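Local coordinates for protein aspartate carbamoyltransferase (Leishmania major, PDB 7K46) that probably catalyses the transfer of a carbamoyl group from carbamoyl phosphate to aspartate, the committed step of pyrimidine biosynthesis, at residues 5-10 and 30-35; 98-103 and 125-130. All blocks are in the same frame, centred on the assembly; numbering follows the deposited sequence.

Contact 1 of 2, residues 5-10 and 30-35; sequences NPVASL and IQLALD
The extended N-terminal chain runs past one side of helix 23-41 and comes nearest at N5 and L32, whose CA atoms lie 7.6 Å apart. This is the carbamoyl phosphate half of the transcarbamoylase fold, where the N-terminal residues lie over helix 23-41 and also over helix 309-326, the C-terminal helix that packs against this region. L32 does most of the work from the helix side. Its CG stands anti to the backbone N (chi1 178°), which sends the forked end out from the helix to the passing chain. Both methyls meet the backbone of N5: CD1 and CD2 of L32 each lie 3.9 Å from N5 O. CD2 also reaches the next two residues, with P6 CA grazed loosely and V7 CG2 at 4.1 Å. V7 presents that methyl because CG1 takes the position anti to its backbone N (chi1 -177°), leaving CG2 beside the N; the two side chains meet at a slant. No hydrogen bond joins 5-10 to 30-35, and the small contact is apolar except for the N5 carbonyl. V7 and L32 are buried, whereas N5 and P6 are exposed. S324 of helix 309-326 hydrogen-bonds V7 N through its OG and also touches L32, so it packs against both partners. Beyond V7 the chain tightens into a 3-10 turn closed by L10 N to V7 O at 3.1 Å. Along the helix, Q31 NE2 reaches D35 OD1 at 2.9 Å, meeting it from 38° above the carboxylate plane.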
loop_
_atom_site.group_PDB
_atom_site.type_symbol
_atom_site.label_atom_id
_atom_site.label_comp_id
_atom_site.label_asym_id
_atom_site.label_seq_id
_atom_site.Cartn_x
_atom_site.Cartn_y
_atom_site.Cartn_z
ATOM N N ASN A 5 -8.325 -7.671 27.805
ATOM C CA ASN A 5 -8.044 -9.087 28.002
ATOM C C ASN A 5 -8.309 -9.840 26.710
ATOM O O ASN A 5 -9.452 -9.838 26.220
ATOM C CB ASN A 5 -8.882 -9.659 29.136
ATOM C CG ASN A 5 -8.559 -9.011 30.473
ATOM O OD1 ASN A 5 -7.436 -9.120 30.975
ATOM N ND2 ASN A 5 -9.538 -8.319 31.050
ATOM N N PRO A 6 -7.304 -10.482 26.123
ATOM C CA PRO A 6 -7.540 -11.220 24.879
ATOM C C PRO A 6 -8.429 -12.433 25.120
ATOM O O PRO A 6 -8.499 -12.971 26.228
ATOM C CB PRO A 6 -6.128 -11.635 24.454
ATOM C CG PRO A 6 -5.384 -11.750 25.740
ATOM C CD PRO A 6 -5.935 -10.671 26.631
ATOM N N VAL A 7 -9.147 -12.843 24.074
ATOM C CA VAL A 7 -9.905 -14.096 24.116
ATOM C C VAL A 7 -8.888 -15.223 23.954
ATOM O O VAL A 7 -8.383 -15.475 22.856
ATOM C CB VAL A 7 -11.001 -14.154 23.049
ATOM C CG1 VAL A 7 -11.817 -15.460 23.192
ATOM C CG2 VAL A 7 -11.921 -12.930 23.166
ATOM N N ALA A 8 -8.578 -15.902 25.061
ATOM C CA ALA A 8 -7.403 -16.767 25.103
ATOM C C ALA A 8 -7.488 -17.925 24.113
ATOM O O ALA A 8 -6.457 -18.388 23.618
ATOM C CB ALA A 8 -7.194 -17.292 26.524
ATOM N N SER A 9 -8.696 -18.408 23.804
ATOM C CA SER A 9 -8.802 -19.561 22.912
ATOM C C SER A 9 -8.319 -19.254 21.500
ATOM O O SER A 9 -8.015 -20.188 20.749
ATOM C CB SER A 9 -10.244 -20.064 22.855
ATOM O OG SER A 9 -11.101 -19.051 22.363
ATOM N N LEU A 10 -8.243 -17.981 21.117
ATOM C CA LEU A 10 -7.756 -17.628 19.788
ATOM C C LEU A 10 -6.241 -17.487 19.700
ATOM O O LEU A 10 -5.727 -17.305 18.593
ATOM C CB LEU A 10 -8.389 -16.315 19.303
ATOM C CG LEU A 10 -9.819 -16.403 18.746
ATOM C CD1 LEU A 10 -10.838 -16.600 19.858
ATOM C CD2 LEU A 10 -10.174 -15.180 17.921
ATOM N N ILE A 30 -17.499 -10.484 21.306
ATOM C CA ILE A 30 -18.420 -9.357 21.266
ATOM C C ILE A 30 -18.042 -8.321 22.324
ATOM O O ILE A 30 -17.972 -7.119 22.040
ATOM C CB ILE A 30 -19.870 -9.844 21.439
ATOM C CG1 ILE A 30 -20.352 -10.520 20.156
ATOM C CG2 ILE A 30 -20.781 -8.678 21.813
ATOM C CD1 ILE A 30 -21.720 -11.195 20.310
ATOM N N GLN A 31 -17.814 -8.770 23.564
ATOM C CA GLN A 31 -17.492 -7.824 24.633
ATOM C C GLN A 31 -16.173 -7.106 24.362
ATOM O O GLN A 31 -16.046 -5.902 24.621
ATOM C CB GLN A 31 -17.441 -8.542 25.985
ATOM C CG GLN A 31 -17.372 -7.592 27.179
ATOM C CD GLN A 31 -18.583 -6.676 27.253
ATOM O OE1 GLN A 31 -19.719 -7.141 27.355
ATOM N NE2 GLN A 31 -18.345 -5.367 27.179
ATOM N N LEU A 32 -15.180 -7.828 23.841
ATOM C CA LEU A 32 -13.886 -7.211 23.553
ATOM C C LEU A 32 -14.011 -6.181 22.437
ATOM O O LEU A 32 -13.432 -5.094 22.524
ATOM C CB LEU A 32 -12.856 -8.293 23.192
ATOM C CG LEU A 32 -11.432 -7.859 22.797
ATOM C CD1 LEU A 32 -10.824 -6.993 23.888
ATOM C CD2 LEU A 32 -10.541 -9.088 22.520
ATOM N N ALA A 33 -14.783 -6.496 21.390
ATOM C CA ALA A 33 -14.977 -5.538 20.306
ATOM C C ALA A 33 -15.667 -4.277 20.810
ATOM O O ALA A 33 -15.271 -3.158 20.459
ATOM C CB ALA A 33 -15.783 -6.180 19.171
ATOM N N LEU A 34 -16.685 -4.436 21.656
ATOM C CA LEU A 34 -17.381 -3.268 22.188
ATOM C C LEU A 34 -16.477 -2.459 23.109
ATOM O O LEU A 34 -16.525 -1.223 23.098
ATOM C CB LEU A 34 -18.649 -3.703 22.922
ATOM C CG LEU A 34 -19.743 -4.300 22.031
ATOM C CD1 LEU A 34 -20.948 -4.752 22.880
ATOM C CD2 LEU A 34 -20.178 -3.307 20.965
ATOM N N ASP A 35 -15.652 -3.135 23.918
ATOM C CA ASP A 35 -14.730 -2.417 24.797
ATOM C C ASP A 35 -13.713 -1.620 23.986
ATOM O O ASP A 35 -13.395 -0.472 24.324
ATOM C CB ASP A 35 -14.031 -3.397 25.743
ATOM C CG ASP A 35 -14.982 -3.997 26.779
ATOM O OD1 ASP A 35 -16.113 -3.493 26.919
ATOM O OD2 ASP A 35 -14.601 -4.972 27.460
#

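Contact 2 of 2, residues 98-103 and 125-130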
loop_
_atom_site.group_PDB
_atom_site.type_symbol
_atom_site.label_atom_id
_atom_site.label_comp_id
_atom_site.label_asym_id
_atom_site.label_seq_id
_atom_site.Cartn_x
_atom_site.Cartn_y
_atom_site.Cartn_z
ATOM N N ASP A 98 4.344 -21.997 -1.961
ATOM C CA ASP A 98 5.590 -21.232 -1.922
ATOM C C ASP A 98 5.331 -19.768 -1.614
ATOM O O ASP A 98 6.144 -19.117 -0.944
ATOM C CB ASP A 98 6.351 -21.362 -3.242
ATOM C CG ASP A 98 7.096 -22.681 -3.357
ATOM O OD1 ASP A 98 7.065 -23.474 -2.384
ATOM O OD2 ASP A 98 7.705 -22.927 -4.420
ATOM N N THR A 99 4.207 -19.227 -2.093
ATOM C CA THR A 99 3.878 -17.843 -1.776
ATOM C C THR A 99 3.618 -17.673 -0.285
ATOM O O THR A 99 4.085 -16.700 0.325
ATOM C CB THR A 99 2.672 -17.389 -2.595
ATOM O OG1 THR A 99 3.001 -17.467 -3.989
ATOM C CG2 THR A 99 2.299 -15.946 -2.238
ATOM N N ILE A 100 2.870 -18.609 0.314
ATOM C CA ILE A 100 2.620 -18.570 1.755
ATOM C C ILE A 100 3.935 -18.605 2.529
ATOM O O ILE A 100 4.137 -17.835 3.475
ATOM C CB ILE A 100 1.687 -19.728 2.165
ATOM C CG1 ILE A 100 0.300 -19.542 1.526
ATOM C CG2 ILE A 100 1.593 -19.859 3.700
ATOM C CD1 ILE A 100 -0.440 -18.275 1.984
ATOM N N ARG A 101 4.842 -19.517 2.155
ATOM C CA ARG A 101 6.149 -19.569 2.812
ATOM C C ARG A 101 6.871 -18.234 2.704
ATOM O O ARG A 101 7.568 -17.812 3.636
ATOM C CB ARG A 101 7.017 -20.670 2.201
ATOM C CG ARG A 101 6.364 -22.043 2.109
ATOM C CD ARG A 101 7.150 -23.040 2.890
ATOM N NE ARG A 101 6.809 -24.424 2.580
ATOM C CZ ARG A 101 7.084 -25.428 3.395
ATOM N NH1 ARG A 101 7.641 -25.215 4.578
ATOM N NH2 ARG A 101 6.794 -26.671 3.021
ATOM N N THR A 102 6.746 -17.572 1.553
ATOM C CA THR A 102 7.363 -16.261 1.387
ATOM C C THR A 102 6.788 -15.259 2.389
ATOM O O THR A 102 7.537 -14.527 3.046
ATOM C CB THR A 102 7.173 -15.797 -0.064
ATOM O OG1 THR A 102 7.799 -16.747 -0.945
ATOM C CG2 THR A 102 7.813 -14.423 -0.294
ATOM N N LEU A 103 5.459 -15.247 2.555
ATOM C CA LEU A 103 4.842 -14.359 3.540
ATOM C C LEU A 103 5.300 -14.688 4.959
ATOM O O LEU A 103 5.538 -13.782 5.770
ATOM C CB LEU A 103 3.317 -14.441 3.445
ATOM C CG LEU A 103 2.596 -13.500 2.481
ATOM C CD1 LEU A 103 3.083 -13.689 1.050
ATOM C CD2 LEU A 103 1.074 -13.695 2.572
ATOM N N SER A 125 -1.632 -25.875 5.118
ATOM C CA SER A 125 -0.772 -27.054 5.120
ATOM C C SER A 125 0.704 -26.700 5.296
ATOM O O SER A 125 1.492 -27.573 5.676
ATOM C CB SER A 125 -0.963 -27.862 3.828
ATOM O OG SER A 125 -0.175 -27.362 2.750
ATOM N N VAL A 126 1.098 -25.458 5.013
ATOM C CA VAL A 126 2.493 -25.047 5.147
ATOM C C VAL A 126 2.685 -23.824 6.030
ATOM O O VAL A 126 3.824 -23.552 6.450
ATOM C CB VAL A 126 3.131 -24.790 3.759
ATOM C CG1 VAL A 126 3.102 -26.048 2.888
ATOM C CG2 VAL A 126 2.462 -23.592 3.059
ATOM N N ALA A 127 1.648 -23.040 6.328
ATOM C CA ALA A 127 1.845 -21.793 7.055
ATOM C C ALA A 127 2.375 -22.044 8.461
ATOM O O ALA A 127 2.010 -23.023 9.117
ATOM C CB ALA A 127 0.534 -21.009 7.134
ATOM N N THR A 128 3.262 -21.160 8.920
ATOM C CA THR A 128 3.747 -21.217 10.291
ATOM C C THR A 128 3.189 -20.095 11.155
ATOM O O THR A 128 3.456 -20.072 12.355
ATOM C CB THR A 128 5.282 -21.171 10.337
ATOM O OG1 THR A 128 5.732 -19.934 9.782
ATOM C CG2 THR A 128 5.882 -22.338 9.537
ATOM N N HIS A 129 2.439 -19.166 10.585
ATOM C CA HIS A 129 1.769 -18.122 11.339
ATOM C C HIS A 129 0.269 -18.236 11.099
ATOM O O HIS A 129 -0.165 -18.875 10.131
ATOM C CB HIS A 129 2.273 -16.727 10.934
ATOM C CG HIS A 129 3.723 -16.505 11.239
ATOM N ND1 HIS A 129 4.719 -16.691 10.304
ATOM C CD2 HIS A 129 4.348 -16.171 12.394
ATOM C CE1 HIS A 129 5.893 -16.455 10.862
ATOM N NE2 HIS A 129 5.696 -16.136 12.129
ATOM N N PRO A 130 -0.553 -17.654 11.973
ATOM C CA PRO A 130 -2.006 -17.759 11.797
ATOM C C PRO A 130 -2.469 -17.132 10.489
ATOM O O PRO A 130 -1.970 -16.084 10.065
ATOM C CB PRO A 130 -2.562 -17.000 13.009
ATOM C CG PRO A 130 -1.482 -17.172 14.062
ATOM C CD PRO A 130 -0.202 -17.056 13.277
#
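The guanidinium of R101 lies with one face over V126, whose CB sits 3.8 Å above the plane, displaced from the middle of the group; over the same face, V126 CG1 comes within 3.7 Å of R101 NH2. The two side chains cross at about a right angle, and R101 gets there by a bend at chi2 (-120°) that brings its end back to the valine. The setting is the alpha/beta domain of the transcarbamoylase fold: 125-130 is the last part of a beta-alpha-beta crossover, leaving helix 117-126 for strand 131-133 and passing helix 96-104 on the way. Beside the arginine, I100 makes the apolar half of the contact. Its CG2 meets V126 CG2 at 3.9 Å and A127 CB at 3.8 Å, while the I100 side chain also touches L57 and L110 of the parallel sheet, its end leading away from 125-130. V126 serves both neighbours because its methyls divide the work, CG1 going to R101 and CG2 to I100. No hydrogen bond links the two segments directly, but D104, at the end of helix 96-104, holds the passing chain by hydrogen bonds to T128 N and H129 ND1. The second subunit reaches the same helix: R291 of that subunit forms a salt bridge with D98 OD2, and F308 of that subunit packs on R101 as well. Within the helix, D98 O is gripped twice, by T102 N at 3.0 Å and by T102 OG1 at 2.9 Å, the two donors arriving from opposite faces of the carbonyl plane.

How the contacts relate
Contacts 1 and 2 follow one another along the chain, their centres 26 Å apart and their nearest atoms about 6 Å apart without touching. Both are partly buried and neither has a hydrogen bond between its own segments. They hold different elements: contact 1 sets the N-terminal chain on helix 23-41 next to the C-terminal helix, whereas contact 2 sets the approach to strand 131-133 against helix 96-104, over the parallel sheet. The chemistry follows the place. Contact 1 is met by no other subunit and rests on methyls and a backbone carbonyl; contact 2, at a subunit boundary, adds an arginine face to its aliphatic packing.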